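Local coordinates for isochorismatase family protein (Enterococcus faecalis, PDB 2A67) that is of unconfirmed function but, as a member of the isochorismatase family, probably acts as a hydrolase, at residues R41-H52 / D71-T82. Sequence-based numbering, arbitrary orientation. Where two conformers were deposited one is given.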
ATOM      1  N   ARG D  41     -21.762  16.910   6.405  1.00 29.54           N
ATOM      2  CA  ARG D  41     -22.388  17.810   7.426  1.00 31.58           C
ATOM      3  C   ARG D  41     -23.897  17.697   7.443  1.00 33.41           C
ATOM      4  O   ARG D  41     -24.503  17.530   8.507  1.00 33.47           O
ATOM      5  CB  ARG D  41     -21.995  19.271   7.205  1.00 31.58           C
ATOM      6  CG  ARG D  41     -20.463  19.535   7.453  1.00 32.45           C
ATOM      7  CD  ARG D  41     -20.166  20.994   7.874  1.00 31.84           C
ATOM      8  NE  ARG D  41     -18.734  21.204   7.781  1.00 32.34           N
ATOM      9  CZ  ARG D  41     -17.834  20.595   8.550  1.00 29.57           C
ATOM     10  NH1 ARG D  41     -18.217  19.796   9.555  1.00 31.54           N
ATOM     11  NH2 ARG D  41     -16.555  20.827   8.350  1.00 32.00           N
ATOM     12  N   GLN D  42     -24.485  17.739   6.248  1.00 34.84           N
ATOM     13  CA  GLN D  42     -25.927  17.517   6.056  1.00 36.91           C
ATOM     14  C   GLN D  42     -26.417  16.216   6.688  1.00 36.50           C
ATOM     15  O   GLN D  42     -27.530  16.166   7.246  1.00 36.76           O
ATOM     16  CB  GLN D  42     -26.238  17.351   4.575  1.00 37.38           C
ATOM     17  CG  GLN D  42     -25.965  18.476   3.570  1.00 39.38           C
ATOM     18  CD  GLN D  42     -26.095  17.913   2.107  1.00 41.89           C
ATOM     19  OE1 GLN D  42     -26.877  16.962   1.852  1.00 46.82           O
ATOM     20  NE2 GLN D  42     -25.315  18.484   1.164  1.00 44.56           N
ATOM     21  N   HIS D  43     -25.648  15.136   6.541  1.00 35.79           N
ATOM     22  CA  HIS D  43     -26.043  13.847   7.123  1.00 36.29           C
ATOM     23  C   HIS D  43     -25.594  13.676   8.585  1.00 36.89           C
ATOM     24  O   HIS D  43     -25.889  12.659   9.181  1.00 37.28           O
ATOM     25  CB  HIS D  43     -25.562  12.648   6.273  1.00 36.53           C
ATOM     26  CG  HIS D  43     -26.207  12.541   4.910  1.00 37.53           C
ATOM     27  ND1 HIS D  43     -27.236  11.654   4.627  1.00 39.45           N
ATOM     28  CD2 HIS D  43     -25.967  13.212   3.754  1.00 37.11           C
ATOM     29  CE1 HIS D  43     -27.577  11.770   3.352  1.00 37.72           C
ATOM     30  NE2 HIS D  43     -26.835  12.719   2.802  1.00 38.48           N
ATOM     31  N   HIS D  44     -24.895  14.672   9.150  1.00 37.55           N
ATOM     32  CA  HIS D  44     -24.248  14.589  10.482  1.00 37.78           C
ATOM     33  C   HIS D  44     -23.331  13.363  10.562  1.00 37.00           C
ATOM     34  O   HIS D  44     -23.379  12.593  11.537  1.00 36.77           O
ATOM     35  CB  HIS D  44     -25.268  14.610  11.638  1.00 39.90           C
ATOM     36  CG  HIS D  44     -26.275  15.717  11.540  1.00 42.26           C
ATOM     37  ND1 HIS D  44     -27.532  15.535  11.005  1.00 47.39           N
ATOM     38  CD2 HIS D  44     -26.199  17.024  11.891  1.00 46.66           C
ATOM     39  CE1 HIS D  44     -28.195  16.678  11.045  1.00 48.31           C
ATOM     40  NE2 HIS D  44     -27.403  17.601  11.567  1.00 46.23           N
ATOM     41  N   ALA D  45     -22.533  13.174   9.499  1.00 33.86           N
ATOM     42  CA  ALA D  45     -21.659  12.026   9.386  1.00 31.51           C
ATOM     43  C   ALA D  45     -20.224  12.534   9.711  1.00 30.07           C
ATOM     44  O   ALA D  45     -19.893  13.677   9.395  1.00 28.26           O
ATOM     45  CB  ALA D  45     -21.704  11.410   7.990  1.00 29.67           C
ATOM     46  N   PRO D  46     -19.426  11.690  10.366  1.00 29.60           N
ATOM     47  CA  PRO D  46     -18.094  12.139  10.847  1.00 29.18           C
ATOM     48  C   PRO D  46     -17.111  12.528   9.720  1.00 28.30           C
ATOM     49  O   PRO D  46     -17.014  11.834   8.711  1.00 27.23           O
ATOM     50  CB  PRO D  46     -17.570  10.932  11.624  1.00 30.70           C
ATOM     51  CG  PRO D  46     -18.651   9.928  11.726  1.00 30.17           C
ATOM     52  CD  PRO D  46     -19.719  10.270  10.707  1.00 29.93           C
ATOM     53  N   ILE D  47     -16.368  13.619   9.920  1.00 27.31           N
ATOM     54  CA  ILE D  47     -15.369  14.081   8.986  1.00 26.20           C
ATOM     55  C   ILE D  47     -14.055  14.121   9.812  1.00 26.55           C
ATOM     56  O   ILE D  47     -14.026  14.683  10.913  1.00 27.07           O
ATOM     57  CB  ILE D  47     -15.628  15.505   8.436  1.00 25.05           C
ATOM     58  CG1 ILE D  47     -17.024  15.578   7.726  1.00 27.95           C
ATOM     59  CG2 ILE D  47     -14.345  15.967   7.595  1.00 26.63           C
ATOM     60  CD1 ILE D  47     -17.535  16.987   7.501  1.00 26.02           C
ATOM     61  N   ILE D  48     -13.035  13.450   9.305  1.00 25.63           N
ATOM     62  CA  ILE D  48     -11.762  13.238  10.043  1.00 26.72           C
ATOM     63  C   ILE D  48     -10.629  13.764   9.190  1.00 28.18           C
ATOM     64  O   ILE D  48     -10.376  13.251   8.087  1.00 30.09           O
ATOM     65  CB  ILE D  48     -11.518  11.772  10.344  1.00 25.62           C
ATOM     66  CG1 ILE D  48     -12.715  11.155  11.079  1.00 26.61           C
ATOM     67  CG2 ILE D  48     -10.193  11.570  11.201  1.00 26.23           C
ATOM     68  CD1 ILE D  48     -12.816   9.611  10.988  1.00 27.04           C
ATOM     69  N   PHE D  49      -9.927  14.790   9.689  1.00 27.87           N
ATOM     70  CA  PHE D  49      -8.767  15.314   9.005  1.00 29.00           C
ATOM     71  C   PHE D  49      -7.516  14.664   9.593  1.00 29.62           C
ATOM     72  O   PHE D  49      -7.353  14.609  10.826  1.00 31.82           O
ATOM     73  CB  PHE D  49      -8.650  16.823   9.218  1.00 28.72           C
ATOM     74  CG  PHE D  49      -9.674  17.624   8.490  1.00 28.75           C
ATOM     75  CD1 PHE D  49     -10.861  18.000   9.128  1.00 29.91           C
ATOM     76  CD2 PHE D  49      -9.465  18.011   7.179  1.00 27.32           C
ATOM     77  CE1 PHE D  49     -11.789  18.744   8.480  1.00 32.41           C
ATOM     78  CE2 PHE D  49     -10.428  18.776   6.516  1.00 30.03           C
ATOM     79  CZ  PHE D  49     -11.577  19.132   7.175  1.00 32.54           C
ATOM     80  N   VAL D  50      -6.639  14.179   8.729  1.00 29.29           N
ATOM     81  CA  VAL D  50      -5.326  13.650   9.178  1.00 29.13           C
ATOM     82  C   VAL D  50      -4.253  14.699   8.843  1.00 29.40           C
ATOM     83  O   VAL D  50      -4.216  15.238   7.741  1.00 30.93           O
ATOM     84  CB  VAL D  50      -5.011  12.256   8.554  1.00 29.57           C
ATOM     85  CG1 VAL D  50      -3.628  11.769   9.017  1.00 29.02           C
ATOM     86  CG2 VAL D  50      -6.151  11.220   8.980  1.00 28.02           C
ATOM     87  N   GLN D  51      -3.444  15.038   9.836  1.00 29.54           N
ATOM     88  CA  GLN D  51      -2.346  15.976   9.650  1.00 28.38           C
ATOM     89  C   GLN D  51      -1.037  15.315  10.049  1.00 27.27           C
ATOM     90  O   GLN D  51      -0.909  14.719  11.134  1.00 26.39           O
ATOM     91  CB  GLN D  51      -2.581  17.234  10.482  1.00 28.48           C
ATOM     92  CG  GLN D  51      -3.754  18.072   9.971  1.00 29.45           C
ATOM     93  CD  GLN D  51      -4.116  19.181  10.906  1.00 30.24           C
ATOM     94  OE1 GLN D  51      -4.957  19.010  11.783  1.00 30.38           O
ATOM     95  NE2 GLN D  51      -3.458  20.334  10.757  1.00 30.59           N
ATOM     96  N   HIS D  52      -0.089  15.406   9.120  1.00 27.83           N
ATOM     97  CA  HIS D  52       1.248  14.847   9.273  1.00 27.46           C
ATOM     98  C   HIS D  52       2.095  15.880  10.041  1.00 26.73           C
ATOM     99  O   HIS D  52       1.847  17.079   9.991  1.00 26.00           O
ATOM    100  CB  HIS D  52       1.832  14.547   7.883  1.00 28.25           C
ATOM    101  CG  HIS D  52       3.036  13.662   7.920  1.00 31.09           C
ATOM    102  ND1 HIS D  52       4.319  14.160   7.831  1.00 34.48           N
ATOM    103  CD2 HIS D  52       3.164  12.322   8.078  1.00 33.92           C
ATOM    104  CE1 HIS D  52       5.185  13.165   7.890  1.00 33.49           C
ATOM    105  NE2 HIS D  52       4.518  12.042   8.048  1.00 38.21           N
ATOM    106  N   ASP D  71     -13.385  23.657   4.442  0.50 37.74           N
ATOM    107  CA  ASP D  71     -14.443  23.912   5.425  0.50 38.09           C
ATOM    108  C   ASP D  71     -14.255  23.012   6.632  0.50 38.00           C
ATOM    109  O   ASP D  71     -14.650  21.856   6.628  0.50 37.72           O
ATOM    110  CB  ASP D  71     -15.836  23.686   4.792  0.50 38.18           C
ATOM    111  CG  ASP D  71     -16.985  23.923   5.768  0.50 39.58           C
ATOM    112  OD1 ASP D  71     -16.915  24.859   6.594  0.50 42.16           O
ATOM    113  OD2 ASP D  71     -17.981  23.171   5.704  0.50 42.80           O
ATOM    114  N   THR D  72     -13.646  23.541   7.680  1.00 38.17           N
ATOM    115  CA  THR D  72     -13.496  22.755   8.923  1.00 39.39           C
ATOM    116  C   THR D  72     -14.434  23.293   9.998  1.00 40.15           C
ATOM    117  O   THR D  72     -14.836  24.444   9.897  1.00 42.00           O
ATOM    118  CB  THR D  72     -12.042  22.772   9.449  1.00 39.14           C
ATOM    119  OG1 THR D  72     -11.747  24.079   9.955  1.00 41.81           O
ATOM    120  CG2 THR D  72     -11.079  22.506   8.318  1.00 39.68           C
ATOM    121  N   GLN D  73     -14.788  22.482  11.008  1.00 39.51           N
ATOM    122  CA  GLN D  73     -15.509  22.963  12.176  1.00 39.78           C
ATOM    123  C   GLN D  73     -14.888  22.292  13.357  1.00 40.09           C
ATOM    124  O   GLN D  73     -14.234  21.276  13.171  1.00 39.39           O
ATOM    125  CB  GLN D  73     -16.971  22.564  12.130  1.00 40.69           C
ATOM    126  CG  GLN D  73     -17.596  22.737  10.790  1.00 43.55           C
ATOM    127  CD  GLN D  73     -18.262  24.049  10.603  1.00 48.55           C
ATOM    128  OE1 GLN D  73     -17.639  25.108  10.743  1.00 51.39           O
ATOM    129  NE2 GLN D  73     -19.561  24.002  10.262  1.00 51.17           N
ATOM    130  N   PRO D  74     -15.078  22.849  14.587  1.00 39.64           N
ATOM    131  CA  PRO D  74     -14.496  22.291  15.828  1.00 39.45           C
ATOM    132  C   PRO D  74     -15.070  20.928  16.171  1.00 39.64           C
ATOM    133  O   PRO D  74     -14.546  20.192  17.021  1.00 40.82           O
ATOM    134  CB  PRO D  74     -14.878  23.326  16.905  1.00 38.85           C
ATOM    135  CG  PRO D  74     -16.013  24.079  16.330  1.00 38.91           C
ATOM    136  CD  PRO D  74     -15.834  24.092  14.844  1.00 39.69           C
ATOM    137  N   THR D  75     -16.110  20.623  15.431  1.00 39.23           N
ATOM    138  CA  THR D  75     -16.912  19.408  15.451  1.00 39.41           C
ATOM    139  C   THR D  75     -16.269  18.216  14.732  1.00 37.25           C
ATOM    140  O   THR D  75     -16.471  17.045  15.110  1.00 36.74           O
ATOM    141  CB  THR D  75     -18.219  19.837  14.788  1.00 39.36           C
ATOM    142  OG1 THR D  75     -19.141  20.122  15.824  1.00 43.86           O
ATOM    143  CG2 THR D  75     -18.790  18.837  13.731  1.00 40.50           C
ATOM    144  N   ASP D  76     -15.511  18.523  13.687  1.00 35.33           N
ATOM    145  CA  ASP D  76     -14.669  17.538  13.019  1.00 33.66           C
ATOM    146  C   ASP D  76     -13.664  16.860  13.964  1.00 32.44           C
ATOM    147  O   ASP D  76     -13.463  17.297  15.105  1.00 30.64           O
ATOM    148  CB  ASP D  76     -13.968  18.220  11.857  1.00 33.95           C
ATOM    149  CG  ASP D  76     -14.950  18.903  10.905  1.00 33.53           C
ATOM    150  OD1 ASP D  76     -16.135  18.522  10.877  1.00 35.46           O
ATOM    151  OD2 ASP D  76     -14.543  19.793  10.150  1.00 35.07           O
ATOM    152  N   PHE D  77     -13.090  15.762  13.493  1.00 30.76           N
ATOM    153  CA  PHE D  77     -12.118  14.974  14.251  1.00 29.65           C
ATOM    154  C   PHE D  77     -10.784  15.213  13.589  1.00 28.13           C
ATOM    155  O   PHE D  77     -10.735  15.542  12.394  1.00 27.00           O
ATOM    156  CB  PHE D  77     -12.467  13.480  14.235  1.00 30.16           C
ATOM    157  CG  PHE D  77     -13.798  13.157  14.915  1.00 31.79           C
ATOM    158  CD1 PHE D  77     -13.928  13.247  16.314  1.00 35.30           C
ATOM    159  CD2 PHE D  77     -14.907  12.797  14.167  1.00 33.99           C
ATOM    160  CE1 PHE D  77     -15.174  12.956  16.958  1.00 36.57           C
ATOM    161  CE2 PHE D  77     -16.164  12.514  14.797  1.00 33.86           C
ATOM    162  CZ  PHE D  77     -16.286  12.604  16.201  1.00 32.47           C
ATOM    163  N   PHE D  78      -9.713  15.107  14.374  1.00 27.82           N
ATOM    164  CA  PHE D  78      -8.370  15.410  13.883  1.00 26.44           C
ATOM    165  C   PHE D  78      -7.449  14.325  14.398  1.00 25.96           C
ATOM    166  O   PHE D  78      -7.466  13.988  15.606  1.00 25.59           O
ATOM    167  CB  PHE D  78      -7.913  16.804  14.386  1.00 26.36           C
ATOM    168  CG  PHE D  78      -8.771  17.922  13.853  1.00 26.10           C
ATOM    169  CD1 PHE D  78      -8.492  18.488  12.636  1.00 26.26           C
ATOM    170  CD2 PHE D  78      -9.906  18.356  14.557  1.00 29.12           C
ATOM    171  CE1 PHE D  78      -9.301  19.524  12.131  1.00 28.41           C
ATOM    172  CE2 PHE D  78     -10.733  19.380  14.055  1.00 28.65           C
ATOM    173  CZ  PHE D  78     -10.426  19.947  12.834  1.00 24.85           C
ATOM    174  N   ILE D  79      -6.668  13.763  13.475  1.00 24.81           N
ATOM    175  CA  ILE D  79      -5.708  12.739  13.834  1.00 25.28           C
ATOM    176  C   ILE D  79      -4.302  13.262  13.546  1.00 26.29           C
ATOM    177  O   ILE D  79      -4.074  13.744  12.450  1.00 27.02           O
ATOM    178  CB  ILE D  79      -5.953  11.476  12.987  1.00 24.65           C
ATOM    179  CG1 ILE D  79      -7.375  10.932  13.284  1.00 24.22           C
ATOM    180  CG2 ILE D  79      -4.909  10.373  13.262  1.00 23.72           C
ATOM    181  CD1 ILE D  79      -7.449  10.233  14.612  1.00 24.71           C
ATOM    182  N   ARG D  80      -3.386  13.106  14.494  1.00 27.08           N
ATOM    183  CA  ARG D  80      -1.961  13.426  14.290  1.00 29.20           C
ATOM    184  C   ARG D  80      -1.256  12.164  13.803  1.00 29.99           C
ATOM    185  O   ARG D  80      -1.383  11.127  14.452  1.00 30.63           O
ATOM    186  CB  ARG D  80      -1.276  13.787  15.646  1.00 28.53           C
ATOM    187  CG  ARG D  80      -1.884  14.998  16.340  1.00 29.34           C
ATOM    188  CD  ARG D  80      -1.289  15.256  17.690  1.00 28.17           C
ATOM    189  NE  ARG D  80       0.161  15.452  17.674  1.00 24.71           N
ATOM    190  CZ  ARG D  80       0.842  15.712  18.767  1.00 24.03           C
ATOM    191  NH1 ARG D  80       0.176  15.776  19.907  1.00 24.62           N
ATOM    192  NH2 ARG D  80       2.185  15.891  18.740  1.00 17.54           N
ATOM    193  N   LYS D  81      -0.485  12.263  12.729  1.00 31.47           N
ATOM    194  CA  LYS D  81       0.367  11.134  12.303  1.00 32.78           C
ATOM    195  C   LYS D  81       1.799  11.602  12.023  1.00 33.49           C
ATOM    196  O   LYS D  81       2.038  12.759  11.712  1.00 31.40           O
ATOM    197  CB  LYS D  81      -0.211  10.422  11.082  1.00 32.82           C
ATOM    198  CG  LYS D  81      -0.006  11.125   9.752  1.00 34.30           C
ATOM    199  CD  LYS D  81      -0.617  10.266   8.622  1.00 35.23           C
ATOM    200  CE  LYS D  81      -0.527  10.900   7.284  1.00 34.99           C
ATOM    201  NZ  LYS D  81       0.908  10.888   6.805  1.00 37.47           N
ATOM    202  N   THR D  82       2.720  10.654  12.129  1.00 35.65           N
ATOM    203  CA  THR D  82       4.113  10.865  11.828  1.00 37.97           C
ATOM    204  C   THR D  82       4.644  10.033  10.611  1.00 39.56           C
ATOM    205  O   THR D  82       5.717  10.369  10.065  1.00 38.69           O
ATOM    206  CB  THR D  82       4.928  10.614  13.097  1.00 38.46           C
ATOM    207  OG1 THR D  82       4.765   9.256  13.504  1.00 37.35           O
ATOM    208  CG2 THR D  82       4.416  11.497  14.236  1.00 38.54           C
TER
HETATM  209  O   HOH W   1     -17.478  15.366  12.338  1.00 32.90           O
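Arg41 reaches Asp71 and Asp76 because its CG lies anti to the carbonyl carbon (chi1 -67°) and the chain then runs extended to NE, carrying the guanidinium out from the last turn of helix 26-42. Asp76, its CG likewise beside the backbone N (chi1 -55°), turns its carboxylate nearly coplanar with that group, and the two meet end-on: NH1 of Arg41 to OD1 of Asp76 at 2.8 Å and NH2 to OD2 at 2.9 Å, each oxygen using its syn lone pair. The other edge is met by Asp71: Arg41 NH2 also bonds its backbone O, and in the conformer given NE bonds OD2 of a carboxylate whose plane stands nearly at right angles (85°) to the guanidinium. Gln73 N adds a second donor to Asp76 OD2, inside the type I turn that leads into strand 77-81.

Beyond the turn, this strand, an edge strand of the Rossmann-like sheet within this chain, runs parallel to strand 47-52, joined by five backbone hydrogen bonds from Phe77 N to Ile47 O through Lys81 N to Gln51 O. On one face the rings of Phe49 and Phe78 are almost parallel yet offset so far, 5.6 Å between centroids, that they hardly overlap; on the other, Ile48 CG2 packs on Ile79 CG1 at 3.6 Å, both residues touching Leu95 of helix 92-98. Arg41 balances the buried Asp76 carboxylate, probably keeping it ionised, and links helix end to turn.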